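PDB 6Y1W: putative tryptophan halogenase from Xanthomonas campestris pv. campestris, which probably uses reduced FAD to halogenate an aromatic substrate, as related flavin-dependent tryptophan halogenases do. Local coordinates for residues 288-291 against 292-295; 302-305 against 306-309; 389-392 against 393-396; 405-408 against 409-412. One frame throughout, in Å; residues are numbered along the deposited sequence.

Contact 1 (288-291 against 292-295). With BUD ((2S,3S)-butane-2,3-diol), chain I.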
loop_
_atom_site.group_PDB
_atom_site.type_symbol
_atom_site.label_atom_id
_atom_site.label_comp_id
_atom_site.label_asym_id
_atom_site.label_seq_id
_atom_site.Cartn_x
_atom_site.Cartn_y
_atom_site.Cartn_z
ATOM N N VAL A 288 9.560 -12.096 29.554
ATOM C CA VAL A 288 9.033 -10.748 29.443
ATOM C C VAL A 288 7.834 -10.703 30.366
ATOM O O VAL A 288 6.954 -11.545 30.236
ATOM C CB VAL A 288 8.596 -10.488 27.996
ATOM C CG1 VAL A 288 7.773 -9.188 27.894
ATOM C CG2 VAL A 288 9.827 -10.463 27.049
ATOM N N TYR A 289 7.785 -9.744 31.285
ATOM C CA TYR A 289 6.689 -9.783 32.252
ATOM C C TYR A 289 6.328 -8.381 32.724
ATOM O O TYR A 289 6.981 -7.397 32.392
ATOM C CB TYR A 289 7.056 -10.674 33.462
ATOM C CG TYR A 289 8.210 -10.151 34.288
ATOM C CD1 TYR A 289 9.550 -10.402 33.927
ATOM C CD2 TYR A 289 7.981 -9.462 35.474
ATOM C CE1 TYR A 289 10.620 -9.932 34.690
ATOM C CE2 TYR A 289 9.037 -8.992 36.246
ATOM C CZ TYR A 289 10.340 -9.223 35.868
ATOM O OH TYR A 289 11.315 -8.720 36.675
ATOM N N SER A 290 5.241 -8.307 33.502
ATOM C CA SER A 290 4.736 -7.041 34.022
ATOM C C SER A 290 4.992 -6.962 35.518
ATOM O O SER A 290 4.461 -7.784 36.281
ATOM C CB SER A 290 3.240 -6.886 33.766
ATOM O OG SER A 290 2.796 -5.674 34.380
ATOM N N SER A 291 5.731 -5.927 35.920
ATOM C CA SER A 291 6.040 -5.681 37.323
ATOM C C SER A 291 4.789 -5.374 38.132
ATOM O O SER A 291 4.820 -5.468 39.361
ATOM C CB SER A 291 7.046 -4.528 37.461
ATOM O OG SER A 291 6.483 -3.232 37.195
ATOM N N ARG A 292 3.698 -5.014 37.474
ATOM C CA ARG A 292 2.448 -4.752 38.174
ATOM C C ARG A 292 1.691 -6.030 38.503
ATOM O O ARG A 292 0.759 -5.992 39.312
ATOM C CB ARG A 292 1.597 -3.799 37.333
ATOM C CG ARG A 292 2.374 -2.524 37.009
ATOM C CD ARG A 292 1.496 -1.486 36.374
ATOM N NE ARG A 292 1.000 -1.956 35.091
ATOM C CZ ARG A 292 -0.241 -2.385 34.888
ATOM N NH1 ARG A 292 -1.120 -2.396 35.888
ATOM N NH2 ARG A 292 -0.602 -2.801 33.684
ATOM N N TYR A 293 2.090 -7.161 37.932
ATOM C CA TYR A 293 1.415 -8.430 38.164
ATOM C C TYR A 293 2.285 -9.494 38.802
ATOM O O TYR A 293 1.755 -10.529 39.217
ATOM C CB TYR A 293 0.849 -8.981 36.848
ATOM C CG TYR A 293 -0.304 -8.186 36.322
ATOM C CD1 TYR A 293 -0.092 -7.074 35.492
ATOM C CD2 TYR A 293 -1.615 -8.556 36.598
ATOM C CE1 TYR A 293 -1.131 -6.362 34.997
ATOM C CE2 TYR A 293 -2.694 -7.828 36.086
ATOM C CZ TYR A 293 -2.438 -6.731 35.282
ATOM O OH TYR A 293 -3.475 -5.994 34.792
ATOM N N THR A 294 3.594 -9.323 38.801
ATOM C CA THR A 294 4.489 -10.319 39.366
ATOM C C THR A 294 5.786 -9.624 39.732
ATOM O O THR A 294 5.972 -8.447 39.426
ATOM C CB THR A 294 4.718 -11.473 38.396
ATOM O OG1 THR A 294 5.172 -12.610 39.144
ATOM C CG2 THR A 294 5.768 -11.092 37.414
ATOM N N ASP A 295 6.683 -10.354 40.402
ATOM C CA ASP A 295 7.953 -9.763 40.809
ATOM C C ASP A 295 9.113 -10.509 40.148
ATOM O O ASP A 295 8.934 -11.565 39.542
ATOM C CB ASP A 295 8.097 -9.738 42.337
ATOM C CG ASP A 295 8.351 -11.111 42.945
ATOM O OD1 ASP A 295 7.972 -12.142 42.365
ATOM O OD2 ASP A 295 8.920 -11.141 44.056
HETATM C C1 BUD I . 6.258 -14.704 37.450
HETATM O O1 BUD I . 4.315 -15.992 37.091
HETATM C C2 BUD I . 5.013 -14.884 36.606
HETATM O O2 BUD I . 4.395 -15.672 34.437
HETATM C C3 BUD I . 5.459 -15.153 35.165
HETATM C C4 BUD I . 5.869 -13.839 34.503
#

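Contact 2 (302-305 against 306-309)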
loop_
_atom_site.group_PDB
_atom_site.type_symbol
_atom_site.label_atom_id
_atom_site.label_comp_id
_atom_site.label_asym_id
_atom_site.label_seq_id
_atom_site.Cartn_x
_atom_site.Cartn_y
_atom_site.Cartn_z
ATOM N N VAL A 302 10.176 -18.950 37.080
ATOM C CA VAL A 302 9.506 -19.478 35.893
ATOM C C VAL A 302 10.512 -19.691 34.766
ATOM O O VAL A 302 10.497 -20.714 34.089
ATOM C CB VAL A 302 8.378 -18.532 35.451
ATOM C CG1 VAL A 302 7.854 -18.923 34.082
ATOM C CG2 VAL A 302 7.259 -18.539 36.469
ATOM N N LEU A 303 11.369 -18.708 34.528
ATOM C CA LEU A 303 12.361 -18.850 33.469
ATOM C C LEU A 303 13.245 -20.064 33.728
ATOM O O LEU A 303 13.436 -20.906 32.845
ATOM C CB LEU A 303 13.190 -17.584 33.368
ATOM C CG LEU A 303 14.309 -17.639 32.346
ATOM C CD1 LEU A 303 13.668 -17.825 30.970
ATOM C CD2 LEU A 303 15.017 -16.320 32.452
ATOM N N GLU A 304 13.789 -20.168 34.943
ATOM C CA GLU A 304 14.645 -21.309 35.279
ATOM C C GLU A 304 13.934 -22.629 35.023
ATOM O O GLU A 304 14.516 -23.565 34.452
ATOM C CB GLU A 304 15.072 -21.221 36.751
ATOM C CG GLU A 304 15.779 -22.480 37.229
ATOM C CD GLU A 304 17.152 -22.610 36.624
ATOM O OE1 GLU A 304 17.705 -21.564 36.215
ATOM O OE2 GLU A 304 17.677 -23.748 36.566
ATOM N N HIS A 305 12.649 -22.711 35.401
ATOM C CA HIS A 305 11.898 -23.946 35.237
ATOM C C HIS A 305 11.788 -24.354 33.774
ATOM O O HIS A 305 11.764 -25.546 33.465
ATOM C CB HIS A 305 10.515 -23.796 35.867
ATOM C CG HIS A 305 9.599 -24.960 35.631
ATOM N ND1 HIS A 305 9.706 -26.153 36.324
ATOM C CD2 HIS A 305 8.534 -25.100 34.803
ATOM C CE1 HIS A 305 8.759 -26.980 35.916
ATOM N NE2 HIS A 305 8.035 -26.366 34.992
ATOM N N ASN A 306 11.783 -23.386 32.860
ATOM C CA ASN A 306 11.603 -23.693 31.455
ATOM C C ASN A 306 12.905 -23.842 30.681
ATOM O O ASN A 306 12.848 -24.230 29.513
ATOM C CB ASN A 306 10.759 -22.590 30.779
ATOM C CG ASN A 306 9.272 -22.709 31.130
ATOM O OD1 ASN A 306 8.509 -23.320 30.402
ATOM N ND2 ASN A 306 8.886 -22.182 32.292
ATOM N N LEU A 307 14.056 -23.555 31.293
ATOM C CA LEU A 307 15.330 -23.647 30.581
ATOM C C LEU A 307 15.673 -25.097 30.291
ATOM O O LEU A 307 15.291 -26.011 31.031
ATOM C CB LEU A 307 16.469 -23.009 31.383
ATOM C CG LEU A 307 16.414 -21.483 31.589
ATOM C CD1 LEU A 307 17.615 -20.979 32.366
ATOM C CD2 LEU A 307 16.351 -20.768 30.252
ATOM N N GLN A 308 16.313 -25.306 29.145
ATOM C CA GLN A 308 16.978 -26.554 28.803
ATOM C C GLN A 308 18.459 -26.269 28.641
ATOM O O GLN A 308 18.839 -25.258 28.033
ATOM C CB GLN A 308 16.450 -27.150 27.513
ATOM C CG GLN A 308 14.983 -27.538 27.558
ATOM C CD GLN A 308 14.449 -27.765 26.165
ATOM O OE1 GLN A 308 13.748 -26.915 25.610
ATOM N NE2 GLN A 308 14.809 -28.905 25.570
ATOM N N GLY A 309 19.285 -27.138 29.208
ATOM C CA GLY A 309 20.720 -26.980 29.153
ATOM C C GLY A 309 21.245 -26.057 30.238
ATOM O O GLY A 309 20.516 -25.269 30.852
HETATM O O HOH W 1 14.896 -26.121 33.829
#

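Contact 3 (389-392 against 393-396)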
loop_
_atom_site.group_PDB
_atom_site.type_symbol
_atom_site.label_atom_id
_atom_site.label_comp_id
_atom_site.label_asym_id
_atom_site.label_seq_id
_atom_site.Cartn_x
_atom_site.Cartn_y
_atom_site.Cartn_z
ATOM N N ARG A 389 1.880 -1.800 16.758
ATOM C CA ARG A 389 1.320 -1.757 18.113
ATOM C C ARG A 389 0.029 -2.557 18.184
ATOM O O ARG A 389 -0.154 -3.379 19.102
ATOM C CB ARG A 389 1.075 -0.301 18.536
ATOM C CG ARG A 389 0.411 -0.193 19.933
ATOM C CD ARG A 389 -0.336 1.112 20.069
ATOM N NE ARG A 389 -1.455 1.135 19.142
ATOM C CZ ARG A 389 -2.066 2.260 18.752
ATOM N NH1 ARG A 389 -1.632 3.425 19.262
ATOM N NH2 ARG A 389 -3.105 2.211 17.889
ATOM N N ASP A 390 -0.876 -2.343 17.205
ATOM C CA ASP A 390 -2.175 -3.017 17.250
ATOM C C ASP A 390 -1.999 -4.521 17.173
ATOM O O ASP A 390 -2.748 -5.278 17.806
ATOM C CB ASP A 390 -3.080 -2.537 16.113
ATOM C CG ASP A 390 -3.674 -1.152 16.370
ATOM O OD1 ASP A 390 -3.430 -0.571 17.459
ATOM O OD2 ASP A 390 -4.342 -0.646 15.424
ATOM N N PHE A 391 -1.027 -4.977 16.379
ATOM C CA PHE A 391 -0.822 -6.407 16.227
ATOM C C PHE A 391 -0.252 -7.024 17.507
ATOM O O PHE A 391 -0.572 -8.178 17.844
ATOM C CB PHE A 391 0.113 -6.663 15.032
ATOM C CG PHE A 391 -0.048 -8.061 14.438
ATOM C CD1 PHE A 391 -0.983 -8.290 13.438
ATOM C CD2 PHE A 391 0.742 -9.126 14.888
ATOM C CE1 PHE A 391 -1.138 -9.580 12.896
ATOM C CE2 PHE A 391 0.602 -10.390 14.359
ATOM C CZ PHE A 391 -0.334 -10.630 13.358
ATOM N N VAL A 392 0.606 -6.283 18.217
ATOM C CA VAL A 392 1.110 -6.748 19.501
ATOM C C VAL A 392 -0.032 -6.823 20.501
ATOM O O VAL A 392 -0.185 -7.824 21.215
ATOM C CB VAL A 392 2.247 -5.828 19.970
ATOM C CG1 VAL A 392 2.673 -6.136 21.439
ATOM C CG2 VAL A 392 3.445 -5.921 18.988
ATOM N N ILE A 393 -0.898 -5.797 20.511
ATOM C CA ILE A 393 -2.063 -5.827 21.405
ATOM C C ILE A 393 -2.950 -7.019 21.109
ATOM O O ILE A 393 -3.467 -7.682 22.035
ATOM C CB ILE A 393 -2.858 -4.521 21.283
ATOM C CG1 ILE A 393 -2.031 -3.360 21.818
ATOM C CG2 ILE A 393 -4.135 -4.600 22.137
ATOM C CD1 ILE A 393 -2.608 -1.983 21.457
ATOM N N LEU A 394 -3.124 -7.336 19.822
ATOM C CA LEU A 394 -3.923 -8.488 19.437
ATOM C C LEU A 394 -3.491 -9.764 20.159
ATOM O O LEU A 394 -4.337 -10.556 20.596
ATOM C CB LEU A 394 -3.814 -8.660 17.925
ATOM C CG LEU A 394 -4.362 -9.953 17.373
ATOM C CD1 LEU A 394 -5.890 -10.096 17.590
ATOM C CD2 LEU A 394 -4.044 -10.037 15.895
ATOM N N HIS A 395 -2.180 -9.965 20.325
ATOM C CA HIS A 395 -1.710 -11.199 20.964
ATOM C C HIS A 395 -2.215 -11.334 22.400
ATOM O O HIS A 395 -2.469 -12.455 22.854
ATOM C CB HIS A 395 -0.182 -11.237 20.935
ATOM C CG HIS A 395 0.379 -11.835 19.680
ATOM N ND1 HIS A 395 0.108 -13.140 19.305
ATOM C CD2 HIS A 395 1.185 -11.316 18.716
ATOM C CE1 HIS A 395 0.736 -13.405 18.166
ATOM N NE2 HIS A 395 1.404 -12.323 17.792
ATOM N N TYR A 396 -2.337 -10.221 23.124
ATOM C CA TYR A 396 -2.785 -10.258 24.512
ATOM C C TYR A 396 -4.301 -10.248 24.619
ATOM O O TYR A 396 -4.847 -10.854 25.553
ATOM C CB TYR A 396 -2.218 -9.063 25.290
ATOM C CG TYR A 396 -0.756 -9.233 25.607
ATOM C CD1 TYR A 396 -0.356 -10.043 26.652
ATOM C CD2 TYR A 396 0.234 -8.568 24.866
ATOM C CE1 TYR A 396 0.985 -10.205 26.984
ATOM C CE2 TYR A 396 1.588 -8.748 25.193
ATOM C CZ TYR A 396 1.940 -9.555 26.257
ATOM O OH TYR A 396 3.247 -9.742 26.628
#

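Contact 4 (405-408 against 409-412)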
loop_
_atom_site.group_PDB
_atom_site.type_symbol
_atom_site.label_atom_id
_atom_site.label_comp_id
_atom_site.label_asym_id
_atom_site.label_seq_id
_atom_site.Cartn_x
_atom_site.Cartn_y
_atom_site.Cartn_z
ATOM N N ALA A 405 -5.390 -13.019 36.964
ATOM C CA ALA A 405 -5.875 -11.648 36.862
ATOM C C ALA A 405 -5.261 -10.946 35.651
ATOM O O ALA A 405 -5.933 -10.169 34.957
ATOM C CB ALA A 405 -5.540 -10.875 38.141
ATOM N N PHE A 406 -3.985 -11.230 35.379
ATOM C CA PHE A 406 -3.310 -10.696 34.199
ATOM C C PHE A 406 -4.081 -11.018 32.917
ATOM O O PHE A 406 -4.423 -10.119 32.144
ATOM C CB PHE A 406 -1.879 -11.266 34.128
ATOM C CG PHE A 406 -1.116 -10.835 32.886
ATOM C CD1 PHE A 406 -0.395 -9.663 32.880
ATOM C CD2 PHE A 406 -1.101 -11.650 31.784
ATOM C CE1 PHE A 406 0.328 -9.285 31.724
ATOM C CE2 PHE A 406 -0.395 -11.304 30.613
ATOM C CZ PHE A 406 0.340 -10.103 30.606
ATOM N N TRP A 407 -4.427 -12.289 32.702
ATOM C CA TRP A 407 -5.147 -12.626 31.471
ATOM C C TRP A 407 -6.579 -12.084 31.468
ATOM O O TRP A 407 -7.095 -11.721 30.409
ATOM C CB TRP A 407 -5.144 -14.142 31.241
ATOM C CG TRP A 407 -3.761 -14.591 30.855
ATOM C CD1 TRP A 407 -2.908 -15.385 31.598
ATOM C CD2 TRP A 407 -3.026 -14.212 29.671
ATOM N NE1 TRP A 407 -1.708 -15.546 30.911
ATOM C CE2 TRP A 407 -1.755 -14.818 29.748
ATOM C CE3 TRP A 407 -3.336 -13.431 28.551
ATOM C CZ2 TRP A 407 -0.784 -14.681 28.736
ATOM C CZ3 TRP A 407 -2.342 -13.296 27.515
ATOM C CH2 TRP A 407 -1.100 -13.906 27.643
ATOM N N ARG A 408 -7.261 -12.082 32.617
ATOM C CA ARG A 408 -8.602 -11.492 32.640
ATOM C C ARG A 408 -8.543 -10.020 32.276
ATOM O O ARG A 408 -9.427 -9.511 31.560
ATOM C CB ARG A 408 -9.246 -11.670 34.021
ATOM C CG ARG A 408 -9.596 -13.134 34.322
ATOM C CD ARG A 408 -10.421 -13.234 35.643
ATOM N NE ARG A 408 -9.699 -12.861 36.866
ATOM C CZ ARG A 408 -8.898 -13.654 37.589
ATOM N NH1 ARG A 408 -8.617 -14.903 37.194
ATOM N NH2 ARG A 408 -8.354 -13.193 38.712
ATOM N N ASP A 409 -7.506 -9.325 32.754
ATOM C CA ASP A 409 -7.372 -7.901 32.433
ATOM C C ASP A 409 -7.055 -7.708 30.948
ATOM O O ASP A 409 -7.619 -6.821 30.291
ATOM C CB ASP A 409 -6.284 -7.236 33.280
ATOM C CG ASP A 409 -6.667 -7.112 34.760
ATOM O OD1 ASP A 409 -7.820 -7.454 35.148
ATOM O OD2 ASP A 409 -5.791 -6.703 35.526
ATOM N N CYS A 410 -6.188 -8.558 30.387
ATOM C CA CYS A 410 -5.893 -8.439 28.951
ATOM C C CYS A 410 -7.141 -8.672 28.111
ATOM O O CYS A 410 -7.362 -8.003 27.094
ATOM C CB CYS A 410 -4.813 -9.453 28.528
ATOM S SG CYS A 410 -3.139 -9.171 29.127
ATOM N N ALA A 411 -7.966 -9.644 28.508
ATOM C CA ALA A 411 -9.140 -9.984 27.715
ATOM C C ALA A 411 -10.233 -8.925 27.823
ATOM O O ALA A 411 -11.041 -8.774 26.894
ATOM C CB ALA A 411 -9.665 -11.357 28.154
ATOM N N SER A 412 -10.280 -8.197 28.937
ATOM C CA SER A 412 -11.399 -7.292 29.217
ATOM C C SER A 412 -11.069 -5.821 28.972
ATOM O O SER A 412 -11.990 -4.991 28.952
ATOM C CB SER A 412 -11.862 -7.493 30.673
ATOM O OG SER A 412 -10.934 -6.926 31.582
#

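Contact 1 (288-291 against 292-295)
Ser290 O takes the backbone N-H of Tyr293 at 3.0 Å, closing a type I beta turn with Ser291 and Arg292 at its corners as the chain leaves strand 283-289. Thr294 N adds a weak bond to the same oxygen. A second, smaller loop lies within the first: Ser290 OG, turned anti to its own backbone N (chi1 176°), accepts Arg292 N at 3.3 Å, the bond of an ST turn. This hydroxyl also bonds Phe245 O, and it lies 3.4 Å from Tyr293 CD1, in the plane of the tyrosine ring at its edge. Past the turn, Thr294 crosses Tyr289 at about a right angle and brings CG2 to 3.4 Å from Tyr289 CD2. Both residues border a bound butanediol: C4 of the diol lies 3.5 Å from Tyr289 CB and C1 lies 3.6 Å from Thr294 CG2, while the diol is hydrogen-bonded to Asp269 OD2 and to the backbone N of Ala271. Tyr293 carries its OH to Asp409, and Ser291 OG bonds Asp247. Asp295, whose OD1 meets Ser298 OG, is the N-cap of helix 296-306, so the whole is a strand-turn-helix connection ending in a side-chain cap.

Contact 2 (302-305 against 306-309)
The i to i+4 contact of Val302 with Asn306 lies near the C-terminal end of helix 296-306, at the protein surface, where the chain runs on into the loop before strand 316-319. Val302 O receives two bonds from the one asparagine: ND2 comes in at 2.8 Å, nearly straight (170°), and the backbone N at 3.2 Å from the opposite face of the carbonyl plane. Val302 O lies in the plane of the Asn306 amide, so the donor N-H is aimed squarely at it. Placing CG beside the backbone N (chi1 -76°) folds the amide back along the helix, side by side with Val302; its OD1 bonds Arg267. Asn306 N also bonds Leu303 O at 3.0 Å. The helix lies against the antiparallel strands 272-278, 283-289 and 248-254 of a mixed sheet: Leu303 meets Val252 and Ile287, and Leu307 continues this apolar row, its CD2 4.0 Å from Leu303 CD1. Val302, on the neighbouring side, touches a bound butanediol. Leu307 N bonds Glu304 O at 3.2 Å, an i to i+3 step. Where the chain leaves the helix, a water lies 2.7 Å from Glu304 O and 2.8 Å from Leu307 O, placed to bridge them, though it need not donate to both at once.

Contact 3 (389-392 against 393-396)
Phe391 and Leu394 meet three residues apart on helix 371-397, with Leu394 CD2 lying over one face of the phenyl ring, offset toward its rim and 4.2 Å from CE1. The next residue, His395, one turn on from Phe391, comes to the same ring obliquely: its NE2 is 4.0 Å from Phe391 CE2, and the two planes stand at 83° without forming a regular stack. Across the helix, Arg389 and Ile393 run side by side, CG of the arginine 3.8 Å from CD1 of the isoleucine. The arginine, bent at CG-CD (chi3 66°), swings its guanidinium back to Asp390 and grips it side-on in a salt bridge. NE and NH2 both take OD1, at 3.1 and 2.8 Å, from the same face of the carboxylate, while OD2 bonds Ser418 at the start of helix 417-429. Trp240 adds a cation-pi contact to the guanidinium. The backbone bond from Ile393 N to Arg389 O, 2.9 Å long, is regular, but those of His395 N to Phe391 O and Val392 O are weak. Further out, Phe440 stacks on Phe391 and Trp445 meets it edge-to-face. His395 stacks on Phe94, and its ND1 bonds Gln452 OE1. Its NE2 bonds OE2 of Glu347, a predicted tryptophan-binding residue, which probably places this buried helix turn in the second shell of the halogenase's substrate site.

Contact 4 (405-408 against 409-412)
Cys410 and Phe406 form a sulfur-aromatic contact one turn apart on the short helix 405-412. Cys410 CB lies 4.2 Å from Trp407 CE3. Its SG, held beside the backbone N (chi1 -70°), then reaches over the face of the Phe406 ring: it stands 4.0 Å from the ring centroid, 21° off the normal, with CE2 the closest ring atom. Toward the six-membered ring of Trp407 the same sulfur is more distant and oblique. The two aromatic residues are set against each other as well: Phe406 CD2 sits 3.8 Å above the centre of the indole, while Trp407 CE2 meets the phenyl ring at its edge. Trp407 NE1 bonds Asp269 O, which would limit the rotation of the indole, and Tyr396 of helix 371-397 packs against all three residues, so the cluster lies between helix 405-412 and helix 371-397. Beneath the side chains the backbone follows the alpha-helical i to i+4 pattern, with Asp409 N to Ala405 O at 2.8 Å and Cys410 N to Phe406 O at 2.9 Å. The pattern weakens at Ser412, whose N-H reaches Arg408 O poorly. Ser412 OG lies 3.0 Å from Arg408 O, possibly bonded to it. On the exposed side, Arg408 NH1 bonds Arg402 O, and the bent chain of Arg408 lays one guanidinium face above Ala405 N.

Overall arrangement
Along the chain the contacts come in the order 1, 2, 3, 4. Contact 1 is the turn between strand 283-289 and helix 296-306, and contact 2 is at the far end of that helix, their centres about 18 Å apart. Contacts 3 and 4 occupy consecutive helices, 371-397 and 405-412, their centres about 14 Å apart. Contact 4 links the groups: Tyr396 O of contact 3 lies 3.3 Å from Cys410 CB, and Tyr293 of contact 1 meets Phe406 edge-to-face. Contact 2 touches none of the others; its nearest is contact 1, about 7 Å away between nearest atoms. The turn at 290-293 thus connects the seven-stranded sheet through helix 405-412 to helix 371-397, which carries His395 beside the predicted tryptophan-binding Glu347.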